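Local coordinates for protein cellulose 1,4-beta-cellobiosidase (Thermobifida fusca, PDB 4JJJ) that probably releases cellobiose from cellulose as a cellobiohydrolase, this chain being its family 48 glycoside hydrolase catalytic module, at residues 111-116 / 554-559; 127-132 / 266-271; 156-161 / 201-206; 379-382 / 387-390; 400-403 / 409-412. The protein carries 1 engineered substitution. One frame throughout, in Å; residues are numbered along the deposited sequence.

Contact 1 of 5, residues 111-116 / 554-559. With CA (calcium ion), chain F.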
# COMPACT_ATOMS: atom_id res chain seq x y z
N ASN A 111 -15.69 -6.59 -14.62
CA ASN A 111 -15.93 -5.17 -14.57
C ASN A 111 -16.94 -4.89 -13.47
O ASN A 111 -17.52 -5.78 -12.85
CB ASN A 111 -16.36 -4.63 -15.95
CG ASN A 111 -16.00 -3.20 -16.20
OD1 ASN A 111 -15.53 -2.48 -15.28
ND2 ASN A 111 -16.12 -2.73 -17.46
N ALA A 112 -17.04 -3.60 -13.11
CA ALA A 112 -17.86 -3.12 -12.00
C ALA A 112 -19.36 -3.48 -12.13
O ALA A 112 -20.04 -3.73 -11.12
CB ALA A 112 -17.71 -1.59 -11.90
N ASP A 113 -19.79 -3.60 -13.38
CA ASP A 113 -21.17 -4.06 -13.68
C ASP A 113 -21.47 -5.48 -13.31
O ASP A 113 -22.65 -5.91 -13.30
CB ASP A 113 -21.54 -3.79 -15.15
CG ASP A 113 -20.71 -4.53 -16.12
OD1 ASP A 113 -19.64 -5.05 -15.82
OD2 ASP A 113 -21.18 -4.62 -17.27
N GLY A 114 -20.45 -6.26 -12.93
CA GLY A 114 -20.71 -7.58 -12.35
C GLY A 114 -21.13 -7.68 -10.90
O GLY A 114 -21.40 -8.76 -10.34
N TYR A 115 -21.16 -6.51 -10.23
CA TYR A 115 -21.41 -6.43 -8.83
C TYR A 115 -22.81 -5.88 -8.64
O TYR A 115 -23.21 -4.93 -9.37
CB TYR A 115 -20.31 -5.49 -8.18
CG TYR A 115 -18.97 -6.18 -8.19
CD1 TYR A 115 -18.14 -6.07 -9.28
CD2 TYR A 115 -18.60 -6.93 -7.11
CE1 TYR A 115 -16.94 -6.77 -9.26
CE2 TYR A 115 -17.42 -7.61 -7.08
CZ TYR A 115 -16.59 -7.49 -8.17
OH TYR A 115 -15.32 -8.17 -8.20
N PRO A 116 -23.52 -6.35 -7.63
CA PRO A 116 -23.08 -7.24 -6.60
C PRO A 116 -22.88 -8.68 -7.05
O PRO A 116 -23.58 -9.17 -7.95
CB PRO A 116 -24.19 -7.13 -5.54
CG PRO A 116 -25.42 -6.88 -6.40
CD PRO A 116 -24.90 -5.87 -7.36
N ASP A 554 -17.72 11.63 -15.45
CA ASP A 554 -18.09 10.56 -16.38
C ASP A 554 -19.06 9.59 -15.72
O ASP A 554 -18.76 8.86 -14.78
CB ASP A 554 -16.86 9.83 -16.80
CG ASP A 554 -15.98 10.60 -17.75
OD1 ASP A 554 -16.35 11.71 -18.22
OD2 ASP A 554 -14.86 10.10 -18.02
N PRO A 555 -20.27 9.49 -16.25
CA PRO A 555 -21.18 8.39 -15.85
C PRO A 555 -20.80 7.07 -16.52
O PRO A 555 -20.00 7.07 -17.44
CB PRO A 555 -22.54 8.90 -16.32
CG PRO A 555 -22.15 9.61 -17.56
CD PRO A 555 -20.84 10.37 -17.30
N TRP A 556 -21.36 5.97 -16.08
CA TRP A 556 -21.10 4.64 -16.67
C TRP A 556 -21.57 4.66 -18.12
O TRP A 556 -22.68 5.19 -18.42
CB TRP A 556 -21.96 3.63 -15.94
CG TRP A 556 -21.94 2.27 -16.47
CD1 TRP A 556 -23.01 1.62 -17.06
CD2 TRP A 556 -20.88 1.28 -16.38
NE1 TRP A 556 -22.66 0.35 -17.36
CE2 TRP A 556 -21.34 0.14 -17.02
CE3 TRP A 556 -19.53 1.31 -15.97
CZ2 TRP A 556 -20.60 -1.00 -17.11
CZ3 TRP A 556 -18.78 0.16 -16.12
CH2 TRP A 556 -19.33 -0.99 -16.61
N ASP A 557 -20.72 4.16 -19.00
CA ASP A 557 -20.99 4.16 -20.45
C ASP A 557 -21.06 2.76 -20.96
O ASP A 557 -20.97 2.53 -22.18
CB ASP A 557 -19.93 5.00 -21.22
CG ASP A 557 -18.53 4.39 -21.14
OD1 ASP A 557 -18.45 3.23 -20.71
OD2 ASP A 557 -17.60 5.18 -21.40
N GLY A 558 -21.18 1.79 -20.06
CA GLY A 558 -21.13 0.40 -20.42
C GLY A 558 -19.78 -0.29 -20.28
O GLY A 558 -19.72 -1.50 -20.38
N SER A 559 -18.70 0.46 -20.06
CA SER A 559 -17.39 -0.12 -19.71
C SER A 559 -16.57 0.71 -18.73
O SER A 559 -15.82 0.10 -17.98
CB SER A 559 -16.55 -0.38 -20.91
OG SER A 559 -16.43 0.74 -21.63
CA CA F . -15.26 13.70 -18.47
O HOH W 1 -14.54 0.09 -15.65
O HOH W 2 -18.14 -3.77 -19.29
O HOH W 3 -14.21 13.01 -20.16
O HOH W 4 -14.61 15.82 -18.62
O HOH W 5 -17.11 14.41 -19.70

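Contact 2 of 5, residues 127-132 / 266-271. With BGC (beta-D-glucopyranose), chain D; BGC (beta-D-glucopyranose), chain B.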
# COMPACT_ATOMS: atom_id res chain seq x y z
N GLN A 127 -8.70 -24.22 5.12
CA GLN A 127 -8.60 -23.95 6.54
C GLN A 127 -7.58 -22.78 6.72
O GLN A 127 -6.57 -22.70 6.05
CB GLN A 127 -8.13 -25.20 7.29
CG GLN A 127 -9.33 -26.24 7.37
CD GLN A 127 -9.05 -27.52 8.18
OE1 GLN A 127 -7.90 -27.80 8.52
NE2 GLN A 127 -10.11 -28.32 8.46
N ASP A 128 -7.92 -21.89 7.62
CA ASP A 128 -6.97 -20.88 8.06
C ASP A 128 -6.09 -21.40 9.15
O ASP A 128 -6.60 -21.66 10.25
CB ASP A 128 -7.83 -19.69 8.63
CG ASP A 128 -7.03 -18.61 9.38
OD1 ASP A 128 -5.83 -18.69 9.63
OD2 ASP A 128 -7.75 -17.64 9.84
N PRO A 129 -4.75 -21.48 8.91
CA PRO A 129 -3.81 -22.11 9.85
C PRO A 129 -3.16 -21.13 10.77
O PRO A 129 -2.31 -21.52 11.55
CB PRO A 129 -2.76 -22.74 8.93
CG PRO A 129 -2.69 -21.75 7.82
CD PRO A 129 -4.10 -21.22 7.60
N LEU A 130 -3.59 -19.85 10.71
CA LEU A 130 -3.01 -18.84 11.54
C LEU A 130 -3.85 -18.47 12.75
O LEU A 130 -3.31 -18.13 13.79
CB LEU A 130 -2.81 -17.50 10.79
CG LEU A 130 -1.88 -17.59 9.57
CD1 LEU A 130 -1.91 -16.21 8.94
CD2 LEU A 130 -0.49 -18.15 9.87
N ALA A 131 -5.18 -18.49 12.62
CA ALA A 131 -6.03 -17.82 13.60
C ALA A 131 -5.87 -18.34 15.06
O ALA A 131 -5.77 -17.59 16.01
CB ALA A 131 -7.46 -17.95 13.16
N GLN A 132 -5.93 -19.66 15.18
CA GLN A 132 -5.92 -20.28 16.49
C GLN A 132 -4.56 -20.02 17.14
O GLN A 132 -4.49 -19.70 18.31
CB GLN A 132 -6.25 -21.79 16.36
CG GLN A 132 -5.67 -22.69 17.48
CD GLN A 132 -6.18 -24.13 17.30
OE1 GLN A 132 -6.82 -24.45 16.29
NE2 GLN A 132 -5.94 -24.98 18.31
N ALA A 266 -1.28 -11.98 4.81
CA ALA A 266 -1.00 -11.59 3.44
C ALA A 266 -0.31 -12.69 2.60
O ALA A 266 -0.27 -12.56 1.39
CB ALA A 266 -0.17 -10.30 3.43
N MET A 267 0.22 -13.72 3.28
CA MET A 267 0.98 -14.79 2.66
C MET A 267 0.13 -15.91 2.11
O MET A 267 0.68 -16.87 1.52
CB MET A 267 1.96 -15.33 3.66
CG MET A 267 3.07 -14.39 4.06
SD MET A 267 4.21 -15.26 5.15
CE MET A 267 5.21 -13.95 5.76
N PHE A 268 -1.19 -15.79 2.32
CA PHE A 268 -2.15 -16.89 1.99
C PHE A 268 -3.03 -16.56 0.82
O PHE A 268 -3.47 -15.42 0.68
CB PHE A 268 -2.94 -17.30 3.22
CG PHE A 268 -2.11 -18.00 4.19
CD1 PHE A 268 -1.29 -17.27 5.03
CD2 PHE A 268 -2.04 -19.39 4.24
CE1 PHE A 268 -0.43 -17.90 5.92
CE2 PHE A 268 -1.20 -20.02 5.14
CZ PHE A 268 -0.39 -19.29 5.99
N ASP A 269 -3.40 -17.58 0.06
CA ASP A 269 -4.44 -17.42 -0.97
C ASP A 269 -5.71 -16.79 -0.34
O ASP A 269 -6.04 -17.06 0.82
CB ASP A 269 -4.78 -18.81 -1.54
CG ASP A 269 -5.81 -18.74 -2.64
OD1 ASP A 269 -5.41 -18.46 -3.80
OD2 ASP A 269 -6.99 -18.98 -2.33
N LYS A 270 -6.46 -16.03 -1.14
CA LYS A 270 -7.61 -15.34 -0.66
C LYS A 270 -8.52 -16.27 0.14
O LYS A 270 -9.00 -15.90 1.20
CB LYS A 270 -8.33 -14.71 -1.79
CG LYS A 270 -9.44 -13.76 -1.47
CD LYS A 270 -10.19 -13.21 -2.69
CE LYS A 270 -11.33 -12.29 -2.29
NZ LYS A 270 -11.97 -11.75 -3.50
N TYR A 271 -8.86 -17.41 -0.48
CA TYR A 271 -9.77 -18.34 0.15
C TYR A 271 -9.04 -19.61 0.61
O TYR A 271 -9.65 -20.71 0.72
CB TYR A 271 -10.94 -18.66 -0.78
CG TYR A 271 -11.87 -17.50 -0.95
CD1 TYR A 271 -12.72 -17.14 0.06
CD2 TYR A 271 -11.83 -16.74 -2.16
CE1 TYR A 271 -13.57 -16.00 -0.09
CE2 TYR A 271 -12.65 -15.61 -2.31
CZ TYR A 271 -13.49 -15.28 -1.24
OH TYR A 271 -14.32 -14.15 -1.47
C2 BGC D . -12.15 -8.41 -1.46
C3 BGC D . -13.53 -8.96 -1.17
C4 BGC D . -14.04 -8.55 0.20
C5 BGC D . -13.89 -7.07 0.43
C6 BGC D . -14.18 -6.59 1.80
C1 BGC D . -12.16 -6.88 -1.20
O2 BGC D . -11.70 -8.70 -2.78
O3 BGC D . -13.51 -10.41 -1.27
O4 BGC D . -15.47 -8.90 0.19
O5 BGC D . -12.52 -6.65 0.15
O6 BGC D . -14.12 -5.18 1.89
C2 BGC B . -17.37 -9.39 1.37
C3 BGC B . -17.91 -10.21 2.53
C4 BGC B . -17.50 -11.70 2.37
C5 BGC B . -15.98 -11.77 2.20
C6 BGC B . -15.51 -13.23 1.86
C1 BGC B . -15.85 -9.55 1.33
O2 BGC B . -17.70 -8.04 1.64
O3 BGC B . -19.36 -10.08 2.50
O4 BGC B . -17.80 -12.43 3.56
O5 BGC B . -15.61 -10.95 1.09
O6 BGC B . -15.99 -13.68 0.60

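Contact 3 of 5, residues 156-161 / 201-206. With CA (calcium ion), chain H.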
# COMPACT_ATOMS: atom_id res chain seq x y z
N TYR A 156 -16.54 12.96 4.26
CA TYR A 156 -17.65 12.17 3.74
C TYR A 156 -18.86 12.06 4.70
O TYR A 156 -19.93 11.62 4.27
CB TYR A 156 -17.22 10.71 3.29
CG TYR A 156 -16.48 10.66 1.99
CD1 TYR A 156 -15.08 10.82 1.93
CD2 TYR A 156 -17.16 10.50 0.78
CE1 TYR A 156 -14.37 10.79 0.76
CE2 TYR A 156 -16.49 10.41 -0.40
CZ TYR A 156 -15.09 10.56 -0.44
OH TYR A 156 -14.41 10.51 -1.60
N GLY A 157 -18.65 12.35 5.96
CA GLY A 157 -19.76 12.36 6.94
C GLY A 157 -20.13 11.07 7.60
O GLY A 157 -21.26 10.93 8.19
N PHE A 158 -19.32 10.00 7.47
CA PHE A 158 -19.68 8.74 8.04
C PHE A 158 -19.56 8.64 9.52
O PHE A 158 -20.41 8.02 10.15
CB PHE A 158 -18.89 7.59 7.37
CG PHE A 158 -19.19 7.44 5.90
CD1 PHE A 158 -20.47 7.01 5.51
CD2 PHE A 158 -18.22 7.65 4.92
CE1 PHE A 158 -20.78 6.82 4.20
CE2 PHE A 158 -18.52 7.44 3.60
CZ PHE A 158 -19.83 7.06 3.23
N GLY A 159 -18.54 9.23 10.13
CA GLY A 159 -18.34 9.03 11.57
C GLY A 159 -18.08 7.64 12.02
O GLY A 159 -17.45 6.86 11.28
N PHE A 160 -18.55 7.28 13.21
CA PHE A 160 -18.27 6.02 13.80
C PHE A 160 -19.51 5.17 13.64
O PHE A 160 -20.59 5.55 14.12
CB PHE A 160 -17.94 6.12 15.29
CG PHE A 160 -17.95 4.78 15.96
CD1 PHE A 160 -16.90 3.85 15.74
CD2 PHE A 160 -19.04 4.38 16.75
CE1 PHE A 160 -16.93 2.61 16.31
CE2 PHE A 160 -19.04 3.11 17.31
CZ PHE A 160 -18.00 2.23 17.10
N CYS A 161 -19.40 4.04 12.98
CA CYS A 161 -20.57 3.19 12.62
C CYS A 161 -21.82 3.95 12.14
O CYS A 161 -22.98 3.58 12.41
CB CYS A 161 -20.88 2.20 13.74
SG CYS A 161 -19.60 0.94 14.06
N ASN A 201 -30.01 -1.47 2.83
CA ASN A 201 -29.03 -2.34 3.38
C ASN A 201 -27.64 -1.65 3.40
O ASN A 201 -26.61 -2.28 3.16
CB ASN A 201 -28.93 -3.55 2.51
CG ASN A 201 -30.29 -4.31 2.43
OD1 ASN A 201 -30.85 -4.62 3.52
ND2 ASN A 201 -30.77 -4.61 1.26
N GLY A 202 -27.67 -0.37 3.67
CA GLY A 202 -26.42 0.45 3.70
C GLY A 202 -25.85 0.42 2.30
O GLY A 202 -26.47 0.66 1.22
N TYR A 203 -24.54 0.09 2.23
CA TYR A 203 -23.89 -0.01 0.96
C TYR A 203 -23.64 -1.48 0.55
O TYR A 203 -23.10 -1.73 -0.49
CB TYR A 203 -22.51 0.69 1.03
CG TYR A 203 -22.63 2.23 1.18
CD1 TYR A 203 -22.97 2.78 2.40
CD2 TYR A 203 -22.34 3.07 0.09
CE1 TYR A 203 -23.07 4.14 2.52
CE2 TYR A 203 -22.45 4.44 0.19
CZ TYR A 203 -22.80 4.96 1.44
OH TYR A 203 -22.85 6.37 1.62
N LEU A 204 -24.09 -2.44 1.40
CA LEU A 204 -23.58 -3.80 1.29
C LEU A 204 -23.98 -4.41 -0.06
O LEU A 204 -23.17 -5.18 -0.68
CB LEU A 204 -24.12 -4.67 2.40
CG LEU A 204 -23.81 -4.26 3.77
CD1 LEU A 204 -24.46 -5.18 4.78
CD2 LEU A 204 -22.27 -4.20 3.98
N ASP A 205 -25.20 -4.13 -0.51
CA ASP A 205 -25.69 -4.73 -1.68
C ASP A 205 -25.34 -4.07 -2.96
O ASP A 205 -25.87 -4.46 -4.03
CB ASP A 205 -27.24 -4.99 -1.59
CG ASP A 205 -28.07 -3.72 -1.29
OD1 ASP A 205 -27.49 -2.64 -1.17
OD2 ASP A 205 -29.35 -3.81 -1.33
N LEU A 206 -24.36 -3.11 -2.95
CA LEU A 206 -23.73 -2.69 -4.18
C LEU A 206 -22.67 -3.76 -4.58
O LEU A 206 -22.24 -3.82 -5.68
CB LEU A 206 -22.98 -1.37 -3.87
CG LEU A 206 -23.85 -0.14 -3.65
CD1 LEU A 206 -23.06 1.02 -3.02
CD2 LEU A 206 -24.42 0.33 -4.93
CA CA H . -24.59 3.96 14.30
O HOH W 6 -22.66 4.41 15.70
O HOH W 7 -24.41 1.75 15.25
O HOH W 8 -25.32 5.69 13.36
O HOH W 9 -25.79 4.46 16.12

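Contact 4 of 5, residues 379-382 / 387-390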
# COMPACT_ATOMS: atom_id res chain seq x y z
N ASN A 379 -2.27 -16.67 -7.61
CA ASN A 379 -2.86 -18.04 -7.51
C ASN A 379 -4.35 -18.08 -7.98
O ASN A 379 -5.00 -19.12 -7.89
CB ASN A 379 -2.79 -18.57 -6.06
CG ASN A 379 -3.00 -20.07 -5.99
OD1 ASN A 379 -2.32 -20.79 -6.65
ND2 ASN A 379 -3.85 -20.50 -5.15
N SER A 380 -4.92 -16.93 -8.28
CA SER A 380 -6.33 -16.85 -8.70
C SER A 380 -6.43 -15.97 -9.91
O SER A 380 -6.56 -14.73 -9.83
CB SER A 380 -7.19 -16.31 -7.61
OG SER A 380 -8.60 -16.31 -7.91
N TRP A 381 -6.34 -16.58 -11.12
CA TRP A 381 -6.45 -15.79 -12.30
C TRP A 381 -7.80 -15.01 -12.37
O TRP A 381 -8.87 -15.59 -12.28
CB TRP A 381 -6.26 -16.71 -13.54
CG TRP A 381 -5.91 -15.97 -14.75
CD1 TRP A 381 -6.69 -15.84 -15.88
CD2 TRP A 381 -4.71 -15.21 -15.03
NE1 TRP A 381 -6.07 -15.02 -16.79
CE2 TRP A 381 -4.85 -14.62 -16.28
CE3 TRP A 381 -3.53 -14.97 -14.31
CZ2 TRP A 381 -3.84 -13.82 -16.86
CZ3 TRP A 381 -2.55 -14.20 -14.85
CH2 TRP A 381 -2.70 -13.63 -16.14
N LYS A 382 -7.68 -13.71 -12.63
CA LYS A 382 -8.78 -12.78 -12.78
C LYS A 382 -9.58 -12.74 -11.49
O LYS A 382 -10.77 -12.29 -11.45
CB LYS A 382 -9.64 -13.12 -13.98
CG LYS A 382 -8.89 -12.75 -15.24
CD LYS A 382 -9.66 -13.26 -16.41
CE LYS A 382 -8.95 -12.84 -17.67
NZ LYS A 382 -9.69 -13.39 -18.86
N THR A 387 -9.00 -19.56 -16.02
CA THR A 387 -7.99 -20.27 -16.81
C THR A 387 -7.07 -19.30 -17.45
O THR A 387 -7.45 -18.44 -18.26
CB THR A 387 -8.77 -21.00 -17.93
OG1 THR A 387 -9.59 -21.96 -17.28
CG2 THR A 387 -7.69 -21.61 -18.89
N PRO A 388 -5.78 -19.33 -17.07
CA PRO A 388 -4.90 -18.44 -17.78
C PRO A 388 -4.50 -18.92 -19.15
O PRO A 388 -4.64 -20.16 -19.38
CB PRO A 388 -3.67 -18.42 -16.88
CG PRO A 388 -3.99 -19.21 -15.74
CD PRO A 388 -5.08 -20.16 -16.12
N PRO A 389 -3.94 -18.03 -19.97
CA PRO A 389 -3.53 -18.45 -21.32
C PRO A 389 -2.54 -19.58 -21.26
O PRO A 389 -1.59 -19.63 -20.40
CB PRO A 389 -2.88 -17.23 -21.96
CG PRO A 389 -3.07 -16.08 -21.03
CD PRO A 389 -3.70 -16.57 -19.76
N THR A 390 -2.64 -20.50 -22.19
CA THR A 390 -1.66 -21.56 -22.27
C THR A 390 -0.21 -21.01 -22.51
O THR A 390 -0.04 -20.07 -23.26
CB THR A 390 -2.02 -22.44 -23.46
OG1 THR A 390 -3.33 -22.94 -23.19
CG2 THR A 390 -1.12 -23.65 -23.58
O HOH W 10 -9.49 -16.47 -18.35

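Contact 5 of 5, residues 400-403 / 409-412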
# COMPACT_ATOMS: atom_id res chain seq x y z
N TYR A 400 2.19 -15.62 -13.87
CA TYR A 400 2.72 -14.27 -14.09
C TYR A 400 1.63 -13.29 -14.45
O TYR A 400 0.81 -13.54 -15.33
CB TYR A 400 3.80 -14.28 -15.19
CG TYR A 400 4.20 -12.89 -15.59
CD1 TYR A 400 4.88 -12.08 -14.68
CD2 TYR A 400 3.94 -12.36 -16.81
CE1 TYR A 400 5.22 -10.79 -14.96
CE2 TYR A 400 4.32 -11.11 -17.17
CZ TYR A 400 4.95 -10.24 -16.23
OH TYR A 400 5.33 -8.93 -16.53
N ASP A 401 1.57 -12.15 -13.76
CA ASP A 401 0.61 -11.09 -14.00
C ASP A 401 1.39 -9.77 -14.13
O ASP A 401 2.02 -9.30 -13.21
CB ASP A 401 -0.47 -10.94 -12.93
CG ASP A 401 -1.67 -10.14 -13.39
OD1 ASP A 401 -1.50 -9.29 -14.29
OD2 ASP A 401 -2.78 -10.43 -12.83
N TRP A 402 1.40 -9.26 -15.36
CA TRP A 402 2.12 -8.02 -15.65
C TRP A 402 1.48 -6.74 -14.98
O TRP A 402 2.10 -5.72 -14.89
CB TRP A 402 2.17 -7.72 -17.11
CG TRP A 402 0.90 -7.45 -17.86
CD1 TRP A 402 -0.02 -8.33 -18.29
CD2 TRP A 402 0.39 -6.13 -18.17
NE1 TRP A 402 -1.05 -7.67 -18.90
CE2 TRP A 402 -0.79 -6.31 -18.89
CE3 TRP A 402 0.88 -4.85 -17.99
CZ2 TRP A 402 -1.59 -5.25 -19.31
CZ3 TRP A 402 0.15 -3.79 -18.44
CH2 TRP A 402 -1.11 -4.00 -19.09
N GLN A 403 0.27 -6.95 -14.44
CA GLN A 403 -0.53 -5.88 -13.84
C GLN A 403 -1.32 -6.42 -12.63
O GLN A 403 -2.52 -6.44 -12.58
CB GLN A 403 -1.48 -5.20 -14.85
CG GLN A 403 -2.30 -6.22 -15.67
CD GLN A 403 -3.33 -5.58 -16.55
OE1 GLN A 403 -3.58 -4.33 -16.53
NE2 GLN A 403 -4.12 -6.48 -17.21
N PRO A 409 -5.26 2.06 -13.42
CA PRO A 409 -4.31 1.69 -14.43
C PRO A 409 -3.59 0.37 -14.08
O PRO A 409 -3.59 -0.06 -12.96
CB PRO A 409 -3.31 2.84 -14.35
CG PRO A 409 -3.23 3.13 -12.90
CD PRO A 409 -4.67 3.03 -12.45
N PRO A 410 -2.94 -0.21 -15.10
CA PRO A 410 -2.07 -1.37 -14.81
C PRO A 410 -1.14 -1.06 -13.65
O PRO A 410 -0.44 -0.07 -13.69
CB PRO A 410 -1.35 -1.57 -16.11
CG PRO A 410 -2.29 -0.99 -17.18
CD PRO A 410 -2.82 0.23 -16.51
N SER A 411 -1.18 -1.93 -12.63
CA SER A 411 -0.62 -1.67 -11.33
C SER A 411 0.90 -1.52 -11.31
O SER A 411 1.46 -0.94 -10.36
CB SER A 411 -0.95 -2.72 -10.31
OG SER A 411 -0.36 -3.96 -10.73
N ASN A 412 1.63 -2.06 -12.29
CA ASN A 412 3.08 -1.97 -12.31
C ASN A 412 3.66 -0.99 -13.34
O ASN A 412 4.87 -0.95 -13.60
CB ASN A 412 3.77 -3.36 -12.46
CG ASN A 412 5.17 -3.36 -11.97
OD1 ASN A 412 5.52 -2.76 -10.93
ND2 ASN A 412 6.05 -4.10 -12.74
O HOH W 11 4.83 -5.54 -15.07
O HOH W 12 1.49 -2.95 -14.96

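Contact 1 of 5, residues 111-116 / 554-559
Asn111 and Ser559 make the direct hydrogen bond between 111-116 and 554-559. Asn111 ND2 donates to Ser559 O at 2.9 Å, with an N-H...O angle of 164°. The acceptor lies close to the amide plane of Asn111. A chi1 of -152° swings the amide away from its own backbone N and across to the other loop. Two waters double the link. Water 1 donates to Asn111 OD1 and to Ser559 O. Water 2 accepts from Asn111 ND2 and donates to Gly558 O.

Trp556 makes the packing contacts. Asp113 CB lies 3.5 Å from Trp556 CZ2, and the two side chains cross at about a right angle. Asn111 ND2 sits at the edge of the indole, 3.7 Å from Trp556 CH2.

Two further bonds shape the 554-559 loop. Asp557 OD1 accepts from Ser559 N at 2.9 Å, an Asx turn. Asp554 OD1 binds a calcium ion at 2.3 Å, with Asp553 and Asp550 O as further protein ligands.

Asn111 also touches Arg180 of a second calcium site. Asn111 OD1 accepts from Ala112 N and water 1, while ND2 gives to two acceptors. These bonds fix which way round the amide lies.

Contact 2 of 5, residues 127-132 / 266-271
Asp128 OD1 is gripped by two backbone N-H groups, those of Leu130 and Ala131, beside the place where Leu130 packs on Phe268. Leu130 N donates at 2.7 Å to Asp128 OD1 and makes an Asx turn. Ala131 N reaches the same oxygen from above the carboxylate plane, 46° out of it. This shapes the chain as it enters helix 131-138. The other oxygen, Asp128 OD2, accepts from Tyr97 and Tyr265.

The contact is apolar and buried. Pro129 CG is 3.5 Å from Phe268 CE2, and the two side chains approach from opposite directions. Leu130 CD1 is 3.8 Å from Phe268 CE1. Phe268 CG sits beside its own backbone N (chi1 -71°), which turns the ring to the helix entry.

A second Asx turn follows, Tyr271 N giving to Asp269 OD2 at 3.1 Å. The turn presents Lys270 and Tyr271 to the sugar. The extended Lys270 donates from NZ to O2 of the chain D glucose at 3.1 Å. Lys270 NZ also forms a salt bridge with Glu108. Tyr271 OH donates to O6 of the chain B glucose at 2.7 Å. Both residues, in the same segment as Phe268, line the glucan-binding site of this family 48 hydrolase.

Contact 3 of 5, residues 156-161 / 201-206
Phe158 and Tyr203 carry the whole contact, each burying a similar area against the other. Their side chains come from opposite directions. The rings meet obliquely, with centroids 5.8 Å apart and planes at 75°. Tyr203 OH lies in the plane of the Phe158 ring, at its edge, 3.3 Å from Phe158 CE1.

Tyr203 projects from a type II' turn, Asn201 to Leu204, with Gly202 at its second position. Asn201 ND2 also donates to Asp205 OD2 at 3.1 Å. Pro190 of strand 189-190 touches both side chains.

Phe158 sits in the loop after strand 149-151. Farther along that loop, Cys161 O binds a calcium ion at 2.5 Å, together with Asp194 and four waters. Cys161 is also disulfide-bonded to Cys192.

The contact is therefore almost wholly apolar. Tyr203 OH is buried and has no hydrogen-bond partner in the model. Its oxygen faces the slightly positive C-H rim of Phe158, which may repay part of the cost.

Contact 4 of 5, residues 379-382 / 387-390
Trp381 and Pro388 form a CH-pi contact within the loop that joins strands 376-378 and 394-395 of a four-stranded antiparallel sheet. The loop doubles back, bringing the two residues to 6.3 Å between their CA atoms.

The proline lies over one face of the indole. Pro388 CB is 3.8 Å from the centroid of the five-membered ring of Trp381, only 8° off the ring normal. Pro388 CG lies on the same face, 3.9 Å from Trp381 CG. A chi1 of -161° sets the indole away from its own backbone N and turns it to the returning chain. Pro389 CD meets the indole near CZ2 and NE1. The side chain of Pro389 crosses that of Trp381 at about a right angle, and Pro389 CD is 4.0 Å from Trp381 CZ2. Strand 398-401 adds to the packing, since Tyr399 touches both Trp381 and Pro388.

Polar groups flank the indole and prolines. Asn379 is held at the root of the loop, its OD1 accepting from Gly276 N and its ND2 donating to Asp269 OD1. Ser380 OG is hydrogen-bonded to Tyr385 N inside the loop. Asp386, near Trp381, is an iron(III) site residue in a structure of this protein.

Water 10 lies at the indole edge, in its plane. It accepts from Lys382 NZ at 3.1 Å and donates to Thr387 O at 2.8 Å.

Contact 5 of 5, residues 400-403 / 409-412
The loop between strand 398-401 and helix 416-432, which carries the calcium ligand Asp408, folds back so that Pro410 packs on Trp402 and Gln403. Pro410 CB is 3.6 Å from Trp402 CZ3, and the two side chains lie side by side, pointing the same way. Gln403 OE1 is also 3.6 Å from Pro410 CB. The aliphatic part of Gln403 in turn covers the indole, its CG standing 3.5 Å above the centre of one face of Trp402. With chi1 at 64°, Trp402 CG sits between its backbone N and carbonyl carbon, and the indole lies beside Pro410 and under Gln403 CG.

In the family 48 catalytic module, an (alpha/alpha)6 fold, this loop leads from strand 398-401 into helix 416-432, near bound sugar. A bound glucose is about 8 Å from the side chain of Ser411. An Asx turn shapes the start of the loop, with Gln403 N donating to Asp401 OD1 at 2.9 Å.

Ser411 OG comes within 3.3 Å of Gln403 C, and its hydrogen bond is to Pro404 O. Asn412 is held by Gln324, which donates to its OD1, and by Ile373 O, which accepts from its ND2. Two waters close the gap to Trp402 O. Water 11 donates to that oxygen at 2.7 Å and accepts from Asn412 ND2. Water 12 also donates to it and accepts from Asn412 N at 2.8 Å.

From the N terminus, contacts 1, 2 and 3 open in that order. Contact 3 closes first, at 201-206, joining the loops after strands 149-151 and 192-193. Contact 2 closes next, round it, and joins the entry of helix 131-138 to the loop after helix 250-263. Contact 4 closes within the loop before strand 394-395, and contact 5 opens on the end of strand 398-401, both short closures. Contact 1 closes last, at 554-559, spans all the others and ties an early loop to a late one. None cross. Pro116 packs on Asp205, joining contacts 1 and 3. Asp269 OD1 accepts from Asn379, joining contacts 2 and 4. Trp381 packs on Tyr400 O, joining contacts 4 and 5.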